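Local structure of 2-hydroxymethyl glutarate dehydrogenase (Eubacterium barkeri, 3CKY) at residues A237-L249 against T262-A274. The protein catalyses the NAD-dependent interconversion of 2-formylglutarate and (S)-2-hydroxymethylglutarate in the fermentation of nicotinate, working as a homotetramer. Residues are numbered along the deposited sequence; the frame is centred on the assembly and turned at random. Where two conformers were deposited one is given.
Sequences AMDLQHKDLGLAL and TAMATQIFEGGRA
With CG of His-242 turned anti to the backbone N (chi1 -178°) and the chain of Arg-273 bent at chi3 (34°), imidazole and guanidinium come to lie flat on one another, planes 10° apart and centres 4.1 Å apart. They join the roughly antiparallel helices 238-255 and 260-274 of the all-helical C-terminal domain of this β-hydroxyacid dehydrogenase, a worked example of knobs-into-holes packing. His-242 fills the hole between Thr-266, Phe-269, Glu-270 and Arg-273, while Leu-245 and Phe-269 are further knobs; Leu-245 CD1 comes within 3.4 Å of Phe-269 CD2, and Gln-241 CG makes a CH-pi contact over the phenyl face. Arg-273 also links two carboxylates, through salt bridges from NH1 to Asp-239 OD1 (3.0 Å) and, within its own helix, from NE to Glu-270 OE2 (3.2 Å), the hydrogen bond in each being weak. An alanine in place of Arg-273 is likely to leave both acids without this shared counter-charge and strip the cover from one imidazole face. At the far end Thr-262 OG1 is hydrogen-bonded to Glu-190 of a neighbouring subunit, and its CG2 packs against Leu-249 CD2. Gly-272 leaves room for thioether packing: Met-238 SD lies 3.7 Å from Gly-272 CA.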
ATOM      1  N   ALA A 237      -6.623 -22.653  -3.115  1.00 40.82           N
ATOM      2  CA  ALA A 237      -5.985 -22.374  -1.827  1.00 40.83           C
ATOM      3  C   ALA A 237      -5.477 -20.947  -1.725  1.00 40.34           C
ATOM      4  O   ALA A 237      -4.880 -20.417  -2.664  1.00 40.16           O
ATOM      5  CB  ALA A 237      -4.831 -23.365  -1.549  1.00 40.17           C
ATOM      6  N   MET A 238      -5.728 -20.335  -0.571  1.00 40.36           N
ATOM      7  CA  MET A 238      -5.276 -18.971  -0.296  1.00 40.34           C
ATOM      8  C   MET A 238      -3.752 -18.843  -0.470  1.00 40.22           C
ATOM      9  O   MET A 238      -3.273 -17.835  -0.985  1.00 40.13           O
ATOM     10  CB  MET A 238      -5.697 -18.556   1.111  1.00 40.06           C
ATOM     11  CG  MET A 238      -5.503 -17.073   1.390  1.00 40.22           C
ATOM     12  SD  MET A 238      -5.941 -16.596   3.063  1.00 40.85           S
ATOM     13  CE  MET A 238      -7.702 -16.953   3.133  1.00 38.50           C
ATOM     14  N   ASP A 239      -3.008 -19.874  -0.053  1.00 40.17           N
ATOM     15  CA  ASP A 239      -1.555 -19.898  -0.229  1.00 40.28           C
ATOM     16  C   ASP A 239      -1.176 -19.749  -1.693  1.00 40.25           C
ATOM     17  O   ASP A 239      -0.211 -19.066  -2.016  1.00 40.31           O
ATOM     18  CB  ASP A 239      -0.941 -21.192   0.321  1.00 39.91           C
ATOM     19  CG  ASP A 239      -0.929 -21.253   1.847  1.00 39.69           C
ATOM     20  OD1 ASP A 239      -0.805 -20.204   2.524  1.00 38.56           O
ATOM     21  OD2 ASP A 239      -1.029 -22.366   2.391  1.00 39.74           O
ATOM     22  N   LEU A 240      -1.944 -20.381  -2.575  1.00 40.25           N
ATOM     23  CA  LEU A 240      -1.625 -20.375  -3.997  1.00 40.33           C
ATOM     24  C   LEU A 240      -1.933 -19.029  -4.651  1.00 40.08           C
ATOM     25  O   LEU A 240      -1.145 -18.511  -5.430  1.00 39.96           O
ATOM     26  CB  LEU A 240      -2.332 -21.518  -4.709  1.00 40.16           C
ATOM     27  CG  LEU A 240      -1.876 -22.907  -4.272  1.00 42.16           C
ATOM     28  CD1 LEU A 240      -2.721 -24.000  -4.939  1.00 41.90           C
ATOM     29  CD2 LEU A 240      -0.363 -23.113  -4.556  1.00 42.62           C
ATOM     30  N   GLN A 241      -3.077 -18.458  -4.309  1.00 40.16           N
ATOM     31  CA  GLN A 241      -3.428 -17.120  -4.761  1.00 40.22           C
ATOM     32  C   GLN A 241      -2.408 -16.066  -4.292  1.00 40.10           C
ATOM     33  O   GLN A 241      -2.068 -15.157  -5.035  1.00 39.66           O
ATOM     34  CB  GLN A 241      -4.829 -16.743  -4.261  1.00 40.01           C
ATOM     35  CG  GLN A 241      -5.260 -15.338  -4.655  1.00 40.35           C
ATOM     36  CD  GLN A 241      -5.296 -15.138  -6.176  1.00 41.17           C
ATOM     37  OE1 GLN A 241      -4.366 -14.575  -6.772  1.00 43.01           O
ATOM     38  NE2 GLN A 241      -6.360 -15.605  -6.809  1.00 40.95           N
ATOM     39  N   HIS A 242      -1.966 -16.193  -3.041  1.00 40.26           N
ATOM     40  CA  HIS A 242      -0.919 -15.357  -2.473  1.00 40.54           C
ATOM     41  C   HIS A 242       0.404 -15.509  -3.237  1.00 40.49           C
ATOM     42  O   HIS A 242       1.058 -14.519  -3.556  1.00 40.27           O
ATOM     43  CB  HIS A 242      -0.705 -15.702  -0.982  1.00 40.50           C
ATOM     44  CG  HIS A 242       0.331 -14.847  -0.320  1.00 40.59           C
ATOM     45  ND1 HIS A 242       0.056 -13.570   0.123  1.00 41.92           N
ATOM     46  CD2 HIS A 242       1.647 -15.057  -0.078  1.00 39.65           C
ATOM     47  CE1 HIS A 242       1.155 -13.046   0.637  1.00 40.69           C
ATOM     48  NE2 HIS A 242       2.132 -13.926   0.523  1.00 40.06           N
ATOM     49  N   LYS A 243       0.783 -16.746  -3.522  1.00 40.68           N
ATOM     50  CA  LYS A 243       1.979 -17.031  -4.326  1.00 41.14           C
ATOM     51  C   LYS A 243       1.880 -16.339  -5.695  1.00 40.88           C
ATOM     52  O   LYS A 243       2.843 -15.739  -6.185  1.00 40.70           O
ATOM     53  CB  LYS A 243       2.119 -18.550  -4.506  1.00 41.22           C
ATOM     54  CG  LYS A 243       3.386 -19.028  -5.163  1.00 41.89           C
ATOM     55  CD  LYS A 243       3.216 -20.480  -5.631  1.00 43.38           C
ATOM     56  CE  LYS A 243       4.546 -21.149  -6.007  1.00 46.12           C
ATOM     57  NZ  LYS A 243       5.062 -20.784  -7.381  1.00 49.93           N
ATOM     58  N   ASP A 244       0.703 -16.429  -6.307  1.00 40.51           N
ATOM     59  CA  ASP A 244       0.462 -15.812  -7.614  1.00 40.37           C
ATOM     60  C   ASP A 244       0.623 -14.303  -7.558  1.00 40.02           C
ATOM     61  O   ASP A 244       1.208 -13.711  -8.457  1.00 39.87           O
ATOM     62  CB  ASP A 244      -0.936 -16.168  -8.131  1.00 40.47           C
ATOM     63  CG  ASP A 244      -1.039 -17.610  -8.619  1.00 41.24           C
ATOM     64  OD1 ASP A 244       0.017 -18.241  -8.832  1.00 42.88           O
ATOM     65  OD2 ASP A 244      -2.175 -18.100  -8.805  1.00 42.48           O
ATOM     66  N   LEU A 245       0.099 -13.682  -6.504  1.00 39.88           N
ATOM     67  CA  LEU A 245       0.257 -12.232  -6.322  1.00 39.64           C
ATOM     68  C   LEU A 245       1.734 -11.851  -6.113  1.00 39.45           C
ATOM     69  O   LEU A 245       2.195 -10.807  -6.577  1.00 39.59           O
ATOM     70  CB  LEU A 245      -0.592 -11.742  -5.159  1.00 39.46           C
ATOM     71  CG  LEU A 245      -2.114 -11.763  -5.374  1.00 39.61           C
ATOM     72  CD1 LEU A 245      -2.870 -11.734  -4.040  1.00 39.57           C
ATOM     73  CD2 LEU A 245      -2.584 -10.616  -6.272  1.00 37.89           C
ATOM     74  N   GLY A 246       2.480 -12.709  -5.428  1.00 39.43           N
ATOM     75  CA  GLY A 246       3.929 -12.535  -5.286  1.00 39.18           C
ATOM     76  C   GLY A 246       4.674 -12.569  -6.602  1.00 38.77           C
ATOM     77  O   GLY A 246       5.600 -11.818  -6.792  1.00 38.73           O
ATOM     78  N   LEU A 247       4.276 -13.466  -7.496  1.00 38.87           N
ATOM     79  CA  LEU A 247       4.874 -13.560  -8.834  1.00 38.85           C
ATOM     80  C   LEU A 247       4.611 -12.303  -9.655  1.00 38.30           C
ATOM     81  O   LEU A 247       5.473 -11.865 -10.398  1.00 38.07           O
ATOM     82  CB  LEU A 247       4.362 -14.797  -9.578  1.00 38.85           C
ATOM     83  CG  LEU A 247       4.924 -16.146  -9.108  1.00 40.90           C
ATOM     84  CD1 LEU A 247       4.107 -17.324  -9.692  1.00 40.66           C
ATOM     85  CD2 LEU A 247       6.441 -16.271  -9.450  1.00 40.16           C
ATOM     86  N   ALA A 248       3.413 -11.744  -9.518  1.00 37.78           N
ATOM     87  CA  ALA A 248       3.064 -10.483 -10.130  1.00 37.86           C
ATOM     88  C   ALA A 248       3.972  -9.349  -9.650  1.00 37.69           C
ATOM     89  O   ALA A 248       4.469  -8.573 -10.454  1.00 38.32           O
ATOM     90  CB  ALA A 248       1.595 -10.146  -9.850  1.00 37.40           C
ATOM     91  N   LEU A 249       4.194  -9.267  -8.346  1.00 37.94           N
ATOM     92  CA  LEU A 249       5.064  -8.255  -7.760  1.00 38.19           C
ATOM     93  C   LEU A 249       6.510  -8.436  -8.208  1.00 38.31           C
ATOM     94  O   LEU A 249       7.229  -7.445  -8.387  1.00 37.74           O
ATOM     95  CB  LEU A 249       4.976  -8.279  -6.228  1.00 38.00           C
ATOM     96  CG  LEU A 249       3.620  -7.895  -5.612  1.00 38.43           C
ATOM     97  CD1 LEU A 249       3.658  -8.042  -4.090  1.00 36.69           C
ATOM     98  CD2 LEU A 249       3.190  -6.498  -6.011  1.00 37.00           C
ATOM     99  N   THR A 262      -2.218  -4.635  -6.408  1.00 38.82           N
ATOM    100  CA  THR A 262      -1.692  -5.982  -6.229  1.00 38.65           C
ATOM    101  C   THR A 262      -0.978  -6.100  -4.898  1.00 38.68           C
ATOM    102  O   THR A 262      -1.180  -7.079  -4.174  1.00 38.50           O
ATOM    103  CB  THR A 262      -0.712  -6.340  -7.364  1.00 38.90           C
ATOM    104  OG1 THR A 262      -1.393  -6.207  -8.625  1.00 39.34           O
ATOM    105  CG2 THR A 262      -0.168  -7.753  -7.201  1.00 38.22           C
ATOM    106  N   ALA A 263      -0.134  -5.107  -4.608  1.00 38.50           N
ATOM    107  CA  ALA A 263       0.648  -5.058  -3.385  1.00 38.25           C
ATOM    108  C   ALA A 263      -0.272  -5.108  -2.172  1.00 38.34           C
ATOM    109  O   ALA A 263      -0.014  -5.870  -1.201  1.00 37.46           O
ATOM    110  CB  ALA A 263       1.516  -3.801  -3.346  1.00 37.99           C
ATOM    111  N   MET A 264      -1.344  -4.308  -2.214  1.00 38.06           N
ATOM    112  CA  MET A 264      -2.242  -4.268  -1.072  0.50 38.25           C
ATOM    113  C   MET A 264      -3.016  -5.580  -0.967  1.00 38.01           C
ATOM    114  O   MET A 264      -3.151  -6.111   0.141  1.00 37.85           O
ATOM    115  CB  MET A 264      -3.160  -3.027  -1.074  0.50 38.73           C
ATOM    116  CG  MET A 264      -2.471  -1.696  -0.642  0.50 39.18           C
ATOM    117  SD  MET A 264      -1.130  -1.804   0.597  0.50 43.12           S
ATOM    118  CE  MET A 264      -2.029  -2.509   1.980  0.50 40.53           C
ATOM    119  N   ALA A 265      -3.481  -6.122  -2.088  1.00 37.84           N
ATOM    120  CA  ALA A 265      -4.136  -7.445  -2.084  1.00 37.92           C
ATOM    121  C   ALA A 265      -3.230  -8.494  -1.452  1.00 37.82           C
ATOM    122  O   ALA A 265      -3.677  -9.320  -0.676  1.00 38.07           O
ATOM    123  CB  ALA A 265      -4.541  -7.875  -3.514  1.00 36.95           C
ATOM    124  N   THR A 266      -1.945  -8.448  -1.784  1.00 38.02           N
ATOM    125  CA  THR A 266      -0.980  -9.418  -1.264  1.00 37.88           C
ATOM    126  C   THR A 266      -0.937  -9.395   0.259  1.00 37.84           C
ATOM    127  O   THR A 266      -0.940 -10.451   0.916  1.00 38.08           O
ATOM    128  CB  THR A 266       0.422  -9.169  -1.883  1.00 38.19           C
ATOM    129  OG1 THR A 266       0.315  -9.173  -3.319  1.00 38.32           O
ATOM    130  CG2 THR A 266       1.452 -10.211  -1.409  1.00 37.08           C
ATOM    131  N   GLN A 267      -0.924  -8.196   0.828  1.00 37.91           N
ATOM    132  CA  GLN A 267      -0.833  -8.038   2.279  1.00 38.04           C
ATOM    133  C   GLN A 267      -2.131  -8.424   3.001  1.00 38.05           C
ATOM    134  O   GLN A 267      -2.099  -8.943   4.116  1.00 38.12           O
ATOM    135  CB  GLN A 267      -0.400  -6.602   2.640  1.00 37.94           C
ATOM    136  CG  GLN A 267       0.993  -6.238   2.178  1.00 37.16           C
ATOM    137  CD  GLN A 267       2.073  -7.278   2.510  1.00 37.45           C
ATOM    138  OE1 GLN A 267       2.971  -7.528   1.697  1.00 40.29           O
ATOM    139  NE2 GLN A 267       1.997  -7.877   3.683  1.00 33.55           N
ATOM    140  N   ILE A 268      -3.264  -8.195   2.352  1.00 38.08           N
ATOM    141  CA  ILE A 268      -4.543  -8.635   2.880  1.00 38.31           C
ATOM    142  C   ILE A 268      -4.617 -10.168   2.921  1.00 38.64           C
ATOM    143  O   ILE A 268      -5.015 -10.751   3.930  1.00 38.71           O
ATOM    144  CB  ILE A 268      -5.725  -8.032   2.058  1.00 38.79           C
ATOM    145  CG1 ILE A 268      -5.719  -6.495   2.179  1.00 38.01           C
ATOM    146  CG2 ILE A 268      -7.098  -8.588   2.558  1.00 37.88           C
ATOM    147  CD1 ILE A 268      -6.634  -5.805   1.187  1.00 37.64           C
ATOM    148  N   PHE A 269      -4.207 -10.825   1.840  1.00 38.78           N
ATOM    149  CA  PHE A 269      -4.118 -12.282   1.839  1.00 38.98           C
ATOM    150  C   PHE A 269      -3.064 -12.815   2.822  1.00 38.93           C
ATOM    151  O   PHE A 269      -3.226 -13.913   3.343  1.00 38.65           O
ATOM    152  CB  PHE A 269      -3.829 -12.833   0.444  1.00 39.38           C
ATOM    153  CG  PHE A 269      -5.027 -12.874  -0.446  1.00 40.16           C
ATOM    154  CD1 PHE A 269      -6.051 -13.784  -0.213  1.00 40.99           C
ATOM    155  CD2 PHE A 269      -5.132 -12.011  -1.528  1.00 40.68           C
ATOM    156  CE1 PHE A 269      -7.161 -13.852  -1.055  1.00 40.16           C
ATOM    157  CE2 PHE A 269      -6.229 -12.056  -2.366  1.00 40.74           C
ATOM    158  CZ  PHE A 269      -7.258 -12.990  -2.125  1.00 40.81           C
ATOM    159  N   GLU A 270      -1.999 -12.051   3.065  1.00 38.82           N
ATOM    160  CA  GLU A 270      -1.043 -12.424   4.109  1.00 38.76           C
ATOM    161  C   GLU A 270      -1.697 -12.430   5.489  1.00 38.39           C
ATOM    162  O   GLU A 270      -1.395 -13.280   6.318  1.00 37.88           O
ATOM    163  CB  GLU A 270       0.181 -11.496   4.120  1.00 38.87           C
ATOM    164  CG  GLU A 270       1.303 -11.987   5.016  1.00 39.84           C
ATOM    165  CD  GLU A 270       1.763 -13.389   4.647  1.00 42.21           C
ATOM    166  OE1 GLU A 270       2.360 -13.556   3.561  1.00 44.19           O
ATOM    167  OE2 GLU A 270       1.509 -14.326   5.422  1.00 45.01           O
ATOM    168  N   GLY A 271      -2.589 -11.468   5.726  1.00 38.31           N
ATOM    169  CA  GLY A 271      -3.399 -11.462   6.944  1.00 38.27           C
ATOM    170  C   GLY A 271      -4.165 -12.764   7.132  1.00 38.08           C
ATOM    171  O   GLY A 271      -4.175 -13.341   8.227  1.00 37.55           O
ATOM    172  N   GLY A 272      -4.796 -13.239   6.059  1.00 38.12           N
ATOM    173  CA  GLY A 272      -5.522 -14.500   6.104  1.00 38.54           C
ATOM    174  C   GLY A 272      -4.609 -15.664   6.420  1.00 38.50           C
ATOM    175  O   GLY A 272      -4.954 -16.540   7.198  1.00 38.62           O
ATOM    176  N   ARG A 273      -3.429 -15.661   5.817  1.00 38.64           N
ATOM    177  CA  ARG A 273      -2.426 -16.669   6.121  1.00 39.28           C
ATOM    178  C   ARG A 273      -1.938 -16.596   7.560  1.00 38.94           C
ATOM    179  O   ARG A 273      -1.769 -17.635   8.206  1.00 38.64           O
ATOM    180  CB  ARG A 273      -1.274 -16.554   5.144  1.00 39.48           C
ATOM    181  CG  ARG A 273      -1.683 -17.055   3.766  1.00 40.89           C
ATOM    182  CD  ARG A 273      -0.836 -16.513   2.691  1.00 41.23           C
ATOM    183  NE  ARG A 273       0.543 -16.336   3.120  1.00 44.57           N
ATOM    184  CZ  ARG A 273       1.567 -17.136   2.836  1.00 45.32           C
ATOM    185  NH1 ARG A 273       1.395 -18.233   2.119  1.00 47.08           N
ATOM    186  NH2 ARG A 273       2.782 -16.830   3.284  1.00 45.06           N
ATOM    187  N   ALA A 274      -1.774 -15.377   8.068  1.00 38.82           N
ATOM    188  CA  ALA A 274      -1.427 -15.162   9.471  1.00 39.10           C
ATOM    189  C   ALA A 274      -2.475 -15.765  10.417  1.00 39.06           C
ATOM    190  O   ALA A 274      -2.129 -16.234  11.484  1.00 38.73           O
ATOM    191  CB  ALA A 274      -1.224 -13.652   9.756  1.00 38.54           C
TER